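Long-range contact in xylulokinase (Brucella ovis, PDB 5VM1), which probably phosphorylates D-xylulose to D-xylulose 5-phosphate at the expense of ATP, as a member of the FGGY carbohydrate kinase family: residues R166-D179 with W229-G242. Numbering follows the deposited sequence.
Sequences RLWLTGEYISDMSD and WSLTASVIVAGGAG
Arg-166 directs both terminal nitrogens of its guanidinium to consecutive carbonyls where strand 236-242 is interrupted: NH1 donates to Gly-239 O over 2.6 Å and NH2 to Ala-238 O over 2.6 Å. Both oxygens lie close to the guanidinium plane, at its edge, and the NH1 bond is fairly straight (165°). The chain leaves helix 161-170 with CG anti to the backbone N (chi1 -180°), then bends twice, which turns NE back to Ile-174 O, 2.8 Å away, while Ile-174 CG2 lies above one face, toward its rim. Asp-163 forms a salt bridge with NH1. Thr-170 CG2 packs on Val-237 CG2, while its OG1 donates to Arg-166 O and accepts from Glu-172 N, an ST turn. Farther out, Trp-168 CH2 meets the edge of the Trp-229 ring at CH2, 4.0 Å away, without stacking. At the other end, Asp-176 caps helix 177-180: its OD2 takes Ser-178 OG on the syn lone pair (2.7 Å) and Ser-178 N from above the carboxylate. Ser-178 OG in turn accepts from Gly-242 N at 3.1 Å. Lys-162 bridges Asp-176 and Asp-179. Three bonds thus hold neutral peptide groups of the strand, just before predicted proton acceptor Asp-243, while buried charges on 166-179 are probably offset by Asp-163 and Lys-162.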
loop_
_atom_site.group_PDB
_atom_site.type_symbol
_atom_site.label_atom_id
_atom_site.label_comp_id
_atom_site.label_asym_id
_atom_site.label_seq_id
_atom_site.Cartn_x
_atom_site.Cartn_y
_atom_site.Cartn_z
ATOM N N ARG A 166 -17.610 -4.005 -4.433
ATOM C CA ARG A 166 -18.336 -3.283 -5.472
ATOM C C ARG A 166 -19.399 -4.172 -6.110
ATOM O O ARG A 166 -20.441 -3.673 -6.563
ATOM C CB ARG A 166 -17.372 -2.741 -6.540
ATOM C CG ARG A 166 -18.063 -1.951 -7.684
ATOM C CD ARG A 166 -17.389 -2.148 -9.037
ATOM N NE ARG A 166 -15.948 -1.932 -8.920
ATOM C CZ ARG A 166 -15.357 -0.749 -8.731
ATOM N NH1 ARG A 166 -14.032 -0.692 -8.624
ATOM N NH2 ARG A 166 -16.067 0.371 -8.656
ATOM N N LEU A 167 -19.125 -5.479 -6.208
ATOM C CA LEU A 167 -20.109 -6.405 -6.754
ATOM C C LEU A 167 -21.343 -6.443 -5.875
ATOM O O LEU A 167 -22.472 -6.450 -6.374
ATOM C CB LEU A 167 -19.517 -7.806 -6.866
ATOM C CG LEU A 167 -20.438 -8.917 -7.369
ATOM C CD1 LEU A 167 -20.895 -8.666 -8.800
ATOM C CD2 LEU A 167 -19.758 -10.260 -7.235
ATOM N N TRP A 168 -21.139 -6.448 -4.558
ATOM C CA TRP A 168 -22.244 -6.345 -3.612
ATOM C C TRP A 168 -22.955 -4.986 -3.717
ATOM O O TRP A 168 -24.182 -4.914 -3.609
ATOM C CB TRP A 168 -21.719 -6.623 -2.199
ATOM C CG TRP A 168 -22.679 -6.276 -1.114
ATOM C CD1 TRP A 168 -23.891 -6.830 -0.896
ATOM C CD2 TRP A 168 -22.522 -5.237 -0.125
ATOM N NE1 TRP A 168 -24.501 -6.222 0.181
ATOM C CE2 TRP A 168 -23.682 -5.241 0.671
ATOM C CE3 TRP A 168 -21.511 -4.313 0.162
ATOM C CZ2 TRP A 168 -23.863 -4.363 1.740
ATOM C CZ3 TRP A 168 -21.694 -3.438 1.237
ATOM C CH2 TRP A 168 -22.855 -3.473 2.009
ATOM N N LEU A 169 -22.199 -3.897 -3.900
ATOM C CA LEU A 169 -22.777 -2.552 -3.931
ATOM C C LEU A 169 -23.512 -2.264 -5.242
ATOM O O LEU A 169 -24.607 -1.693 -5.232
ATOM C CB LEU A 169 -21.663 -1.528 -3.713
ATOM C CG LEU A 169 -21.050 -1.430 -2.311
ATOM C CD1 LEU A 169 -19.849 -0.487 -2.318
ATOM C CD2 LEU A 169 -22.107 -0.928 -1.336
ATOM N N THR A 170 -22.926 -2.645 -6.384
ATOM C CA THR A 170 -23.428 -2.239 -7.692
ATOM C C THR A 170 -23.950 -3.377 -8.542
ATOM O O THR A 170 -24.698 -3.117 -9.485
ATOM C CB THR A 170 -22.333 -1.551 -8.530
ATOM O OG1 THR A 170 -21.366 -2.529 -8.941
ATOM C CG2 THR A 170 -21.664 -0.429 -7.769
ATOM N N GLY A 171 -23.541 -4.609 -8.285
ATOM C CA GLY A 171 -23.932 -5.700 -9.148
ATOM C C GLY A 171 -23.145 -5.827 -10.431
ATOM O O GLY A 171 -23.537 -6.624 -11.297
ATOM N N GLU A 172 -22.043 -5.089 -10.581
ATOM C CA GLU A 172 -21.206 -5.171 -11.769
ATOM C C GLU A 172 -19.827 -5.705 -11.405
ATOM O O GLU A 172 -19.438 -5.740 -10.234
ATOM C CB GLU A 172 -21.097 -3.812 -12.484
ATOM C CG GLU A 172 -22.322 -3.512 -13.356
ATOM C CD GLU A 172 -22.258 -2.164 -14.050
ATOM O OE1 GLU A 172 -21.604 -2.062 -15.116
ATOM O OE2 GLU A 172 -22.863 -1.201 -13.527
ATOM N N TYR A 173 -19.121 -6.198 -12.418
ATOM C CA TYR A 173 -17.751 -6.698 -12.270
ATOM C C TYR A 173 -16.803 -5.647 -12.843
ATOM O O TYR A 173 -16.580 -5.598 -14.048
ATOM C CB TYR A 173 -17.564 -8.031 -12.993
ATOM C CG TYR A 173 -18.547 -9.134 -12.666
ATOM C CD1 TYR A 173 -18.493 -9.833 -11.465
ATOM C CD2 TYR A 173 -19.531 -9.475 -13.573
ATOM C CE1 TYR A 173 -19.398 -10.855 -11.199
ATOM C CE2 TYR A 173 -20.433 -10.468 -13.316
ATOM C CZ TYR A 173 -20.371 -11.155 -12.136
ATOM O OH TYR A 173 -21.305 -12.143 -11.930
ATOM N N ILE A 174 -16.221 -4.818 -11.991
ATOM C CA ILE A 174 -15.353 -3.736 -12.438
ATOM C C ILE A 174 -14.189 -3.609 -11.462
ATOM O O ILE A 174 -14.361 -3.773 -10.249
ATOM C CB ILE A 174 -16.136 -2.403 -12.563
ATOM C CG1 ILE A 174 -17.203 -2.483 -13.666
ATOM C CG2 ILE A 174 -15.205 -1.209 -12.782
ATOM C CD1 ILE A 174 -18.120 -1.269 -13.678
ATOM N N SER A 175 -13.003 -3.308 -11.997
ATOM C CA SER A 175 -11.825 -2.982 -11.213
ATOM C C SER A 175 -11.159 -1.741 -11.793
ATOM O O SER A 175 -11.380 -1.385 -12.956
ATOM C CB SER A 175 -10.837 -4.145 -11.230
ATOM O OG SER A 175 -9.857 -3.996 -10.229
ATOM N N ASP A 176 -10.295 -1.110 -10.993
ATOM C CA ASP A 176 -9.549 0.065 -11.429
ATOM C C ASP A 176 -8.125 -0.336 -11.806
ATOM O O ASP A 176 -7.671 -1.437 -11.509
ATOM C CB ASP A 176 -9.543 1.164 -10.349
ATOM C CG ASP A 176 -8.465 0.944 -9.278
ATOM O OD1 ASP A 176 -8.635 0.012 -8.465
ATOM O OD2 ASP A 176 -7.475 1.710 -9.220
ATOM N N MET A 177 -7.431 0.574 -12.501
ATOM C CA MET A 177 -6.098 0.259 -13.017
ATOM C C MET A 177 -5.092 -0.041 -11.905
ATOM O O MET A 177 -4.296 -0.981 -12.040
ATOM C CB MET A 177 -5.586 1.391 -13.897
ATOM C CG MET A 177 -6.405 1.591 -15.146
ATOM S SD MET A 177 -6.581 0.084 -16.124
ATOM C CE MET A 177 -7.777 0.624 -17.333
ATOM N N SER A 178 -5.132 0.717 -10.791
ATOM C CA SER A 178 -4.079 0.629 -9.773
ATOM C C SER A 178 -4.156 -0.673 -9.008
ATOM O O SER A 178 -3.128 -1.234 -8.620
ATOM C CB SER A 178 -4.153 1.807 -8.797
ATOM O OG SER A 178 -5.186 1.659 -7.837
ATOM N N ASP A 179 -5.360 -1.161 -8.781
ATOM C CA ASP A 179 -5.515 -2.405 -8.062
ATOM C C ASP A 179 -5.201 -3.574 -8.971
ATOM O O ASP A 179 -4.597 -4.564 -8.537
ATOM C CB ASP A 179 -6.947 -2.481 -7.518
ATOM C CG ASP A 179 -7.043 -3.095 -6.109
ATOM O OD1 ASP A 179 -6.041 -3.615 -5.540
ATOM O OD2 ASP A 179 -8.156 -2.993 -5.547
ATOM N N TRP A 229 -30.766 2.316 3.028
ATOM C CA TRP A 229 -30.171 3.438 3.750
ATOM C C TRP A 229 -30.827 4.770 3.387
ATOM O O TRP A 229 -30.371 5.830 3.843
ATOM C CB TRP A 229 -28.663 3.498 3.475
ATOM C CG TRP A 229 -27.974 2.186 3.697
ATOM C CD1 TRP A 229 -28.204 1.308 4.714
ATOM C CD2 TRP A 229 -26.967 1.584 2.867
ATOM N NE1 TRP A 229 -27.399 0.207 4.580
ATOM C CE2 TRP A 229 -26.628 0.350 3.455
ATOM C CE3 TRP A 229 -26.316 1.973 1.692
ATOM C CZ2 TRP A 229 -25.662 -0.507 2.904
ATOM C CZ3 TRP A 229 -25.367 1.129 1.148
ATOM C CH2 TRP A 229 -25.049 -0.101 1.754
ATOM N N SER A 230 -31.887 4.733 2.576
ATOM C CA SER A 230 -32.632 5.909 2.130
ATOM C C SER A 230 -31.711 6.899 1.410
ATOM O O SER A 230 -31.356 7.958 1.918
ATOM C CB SER A 230 -33.365 6.568 3.304
ATOM O OG SER A 230 -34.541 5.843 3.623
ATOM N N LEU A 231 -31.338 6.517 0.195
ATOM C CA LEU A 231 -30.515 7.365 -0.652
ATOM C C LEU A 231 -31.408 8.214 -1.553
ATOM O O LEU A 231 -32.288 7.690 -2.252
ATOM C CB LEU A 231 -29.547 6.515 -1.477
ATOM N N THR A 232 -31.164 9.533 -1.538
ATOM C CA THR A 232 -32.021 10.493 -2.238
ATOM C C THR A 232 -31.832 10.445 -3.751
ATOM O O THR A 232 -32.800 10.619 -4.502
ATOM C CB THR A 232 -31.754 11.917 -1.712
ATOM O OG1 THR A 232 -32.243 12.045 -0.370
ATOM C CG2 THR A 232 -32.423 12.982 -2.587
ATOM N N ALA A 233 -30.612 10.211 -4.221
ATOM C CA ALA A 233 -30.316 10.338 -5.639
ATOM C C ALA A 233 -29.649 9.079 -6.172
ATOM O O ALA A 233 -29.327 8.146 -5.431
ATOM C CB ALA A 233 -29.419 11.550 -5.917
ATOM N N SER A 234 -29.476 9.075 -7.494
ATOM C CA SER A 234 -28.653 8.078 -8.163
ATOM C C SER A 234 -27.231 8.161 -7.623
ATOM O O SER A 234 -26.566 9.193 -7.765
ATOM C CB SER A 234 -28.681 8.315 -9.674
ATOM O OG SER A 234 -27.779 7.447 -10.332
ATOM N N VAL A 235 -26.783 7.090 -6.968
ATOM C CA VAL A 235 -25.500 7.071 -6.273
ATOM C C VAL A 235 -24.469 6.413 -7.186
ATOM O O VAL A 235 -24.514 5.200 -7.417
ATOM C CB VAL A 235 -25.601 6.333 -4.931
ATOM C CG1 VAL A 235 -24.282 6.387 -4.200
ATOM C CG2 VAL A 235 -26.691 6.936 -4.080
ATOM N N ILE A 236 -23.488 7.194 -7.637
ATOM C CA ILE A 236 -22.408 6.687 -8.479
ATOM C C ILE A 236 -21.341 6.059 -7.588
ATOM O O ILE A 236 -21.051 6.568 -6.496
ATOM C CB ILE A 236 -21.816 7.830 -9.331
ATOM C CG1 ILE A 236 -22.649 8.099 -10.587
ATOM C CG2 ILE A 236 -20.345 7.573 -9.682
ATOM C CD1 ILE A 236 -22.441 9.515 -11.157
ATOM N N VAL A 237 -20.789 4.920 -8.017
ATOM C CA VAL A 237 -19.653 4.283 -7.347
ATOM C C VAL A 237 -18.396 4.471 -8.194
ATOM O O VAL A 237 -18.390 4.157 -9.391
ATOM C CB VAL A 237 -19.899 2.790 -7.063
ATOM C CG1 VAL A 237 -18.736 2.225 -6.275
ATOM C CG2 VAL A 237 -21.173 2.605 -6.264
ATOM N N ALA A 238 -17.331 4.979 -7.570
ATOM C CA ALA A 238 -16.095 5.252 -8.286
ATOM C C ALA A 238 -15.310 3.967 -8.550
ATOM O O ALA A 238 -15.595 2.894 -8.003
ATOM C CB ALA A 238 -15.230 6.242 -7.515
ATOM N N GLY A 239 -14.323 4.084 -9.439
ATOM C CA GLY A 239 -13.435 2.966 -9.675
ATOM C C GLY A 239 -12.684 2.565 -8.423
ATOM O O GLY A 239 -12.519 1.376 -8.135
ATOM N N GLY A 240 -12.243 3.548 -7.653
ATOM C CA GLY A 240 -11.522 3.271 -6.438
ATOM C C GLY A 240 -10.040 3.065 -6.696
ATOM O O GLY A 240 -9.491 3.441 -7.723
ATOM N N ALA A 241 -9.385 2.438 -5.738
ATOM C CA ALA A 241 -7.964 2.206 -5.907
ATOM C C ALA A 241 -7.554 1.120 -4.933
ATOM O O ALA A 241 -8.297 0.788 -4.009
ATOM C CB ALA A 241 -7.172 3.500 -5.689
ATOM N N GLY A 242 -6.368 0.554 -5.153
ATOM C CA GLY A 242 -5.742 -0.199 -4.087
ATOM C C GLY A 242 -5.318 0.734 -2.970
ATOM O O GLY A 242 -5.194 1.949 -3.168
#